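Local structure of myosin-I heavy chain (Dictyostelium discoideum, 5EJR) at residues M75-I80 against V121-K126. The protein is an actin-based myosin motor with ATPase activity that acts in early phagocytosis and adhesion, its tail ending in a MyTH4-FERM unit. Sequence-based numbering, arbitrary orientation.
Sequences MGDYPI and VESAKK
D77 and S123 join two helix ends in the helical MyTH4 domain of the myosin tail: a Schellman motif, with G76 at positive phi as its C' residue, closes helix 58-75, and the chain just beyond it meets the first turn of helix 121-137. The hydroxyl OG of S123 donates to OD2 of D77 at 2.7 Å, arriving on the syn side of the carboxylate and 18° out of its plane. A chi1 of 165° sets S123 OG anti to the backbone N, where it meets the D77 carboxylate; N118 also hydrogen-bonds this hydroxyl. Without this carboxylate, as with an alanine at D77, S123 OG would probably lose its acceptor across the contact, and the tie between the loop and the helix start would weaken. M75 lies alongside the serine, its chain bent at chi3 (73°), which sets CE 3.2 Å from the carbonyl O of S123 and close to S123 OG. Farther along the helix, K126 runs out extended past the end of helix 58-75, CB 4.0 Å from M75 CA, while its backbone O accepts a hydrogen bond from the indole of W74. K126 CD rests 3.6 Å from the carbonyl O of M75.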
# COMPACT_ATOMS: atom_id res chain seq x y z
N MET A 75 20.20 10.82 -11.19
CA MET A 75 20.46 12.04 -11.94
C MET A 75 20.87 11.80 -13.40
O MET A 75 20.88 12.75 -14.18
CB MET A 75 21.49 12.90 -11.20
CG MET A 75 20.93 13.48 -9.93
SD MET A 75 22.16 14.32 -8.92
CE MET A 75 22.40 15.84 -9.93
N GLY A 76 21.17 10.55 -13.75
CA GLY A 76 21.56 10.16 -15.10
C GLY A 76 23.00 10.46 -15.46
O GLY A 76 23.32 10.66 -16.64
N ASP A 77 23.89 10.49 -14.45
CA ASP A 77 25.32 10.76 -14.61
C ASP A 77 26.18 9.50 -14.42
O ASP A 77 27.40 9.55 -14.56
CB ASP A 77 25.77 11.87 -13.65
CG ASP A 77 25.07 13.20 -13.86
OD1 ASP A 77 25.01 13.66 -15.03
OD2 ASP A 77 24.60 13.78 -12.87
N TYR A 78 25.53 8.36 -14.11
CA TYR A 78 26.13 7.04 -13.90
C TYR A 78 25.12 6.03 -14.44
O TYR A 78 23.91 6.22 -14.24
CB TYR A 78 26.40 6.81 -12.41
CG TYR A 78 27.34 5.67 -12.08
CD1 TYR A 78 28.70 5.89 -11.90
CD2 TYR A 78 26.85 4.39 -11.84
CE1 TYR A 78 29.56 4.86 -11.55
CE2 TYR A 78 27.70 3.34 -11.48
CZ TYR A 78 29.06 3.59 -11.33
OH TYR A 78 29.91 2.56 -10.98
N PRO A 79 25.55 4.98 -15.18
CA PRO A 79 24.56 4.05 -15.75
C PRO A 79 23.88 3.14 -14.72
O PRO A 79 24.44 2.88 -13.65
CB PRO A 79 25.36 3.27 -16.79
CG PRO A 79 26.77 3.36 -16.35
CD PRO A 79 26.93 4.61 -15.54
N ILE A 80 22.66 2.69 -15.05
CA ILE A 80 21.87 1.81 -14.20
C ILE A 80 21.99 0.35 -14.71
O ILE A 80 21.70 0.12 -15.89
CB ILE A 80 20.39 2.31 -14.06
CG1 ILE A 80 20.32 3.70 -13.39
CG2 ILE A 80 19.54 1.32 -13.29
CD1 ILE A 80 19.06 4.56 -13.76
N VAL A 121 21.29 20.79 -17.28
CA VAL A 121 20.09 21.25 -16.58
C VAL A 121 19.14 20.06 -16.32
O VAL A 121 18.42 20.08 -15.33
CB VAL A 121 19.42 22.45 -17.31
CG1 VAL A 121 18.50 21.99 -18.46
CG2 VAL A 121 18.67 23.34 -16.34
N GLU A 122 19.20 19.02 -17.20
CA GLU A 122 18.37 17.81 -17.14
C GLU A 122 18.93 16.76 -16.18
O GLU A 122 18.41 15.64 -16.12
CB GLU A 122 18.10 17.23 -18.54
CG GLU A 122 19.27 16.51 -19.20
CD GLU A 122 18.88 15.24 -19.94
OE1 GLU A 122 19.07 14.14 -19.37
OE2 GLU A 122 18.38 15.35 -21.08
N SER A 123 19.95 17.14 -15.38
CA SER A 123 20.59 16.35 -14.34
C SER A 123 20.42 17.11 -13.02
O SER A 123 20.03 16.50 -12.02
CB SER A 123 22.06 16.09 -14.67
OG SER A 123 22.79 15.63 -13.55
N ALA A 124 20.65 18.44 -13.02
CA ALA A 124 20.49 19.30 -11.83
C ALA A 124 19.05 19.31 -11.30
O ALA A 124 18.86 19.39 -10.09
CB ALA A 124 20.93 20.72 -12.14
N LYS A 125 18.04 19.26 -12.21
CA LYS A 125 16.61 19.28 -11.88
C LYS A 125 16.25 17.99 -11.09
O LYS A 125 15.52 18.07 -10.10
CB LYS A 125 15.77 19.44 -13.16
CG LYS A 125 14.26 19.49 -12.96
CD LYS A 125 13.53 19.60 -14.30
CE LYS A 125 12.02 19.69 -14.15
NZ LYS A 125 11.58 20.97 -13.52
N LYS A 126 16.79 16.84 -11.54
CA LYS A 126 16.66 15.51 -10.95
C LYS A 126 17.28 15.48 -9.55
O LYS A 126 16.79 14.79 -8.66
CB LYS A 126 17.32 14.45 -11.86
CG LYS A 126 16.45 14.00 -13.03
CD LYS A 126 17.27 13.22 -14.04
CE LYS A 126 16.47 12.69 -15.19
NZ LYS A 126 17.28 11.76 -16.04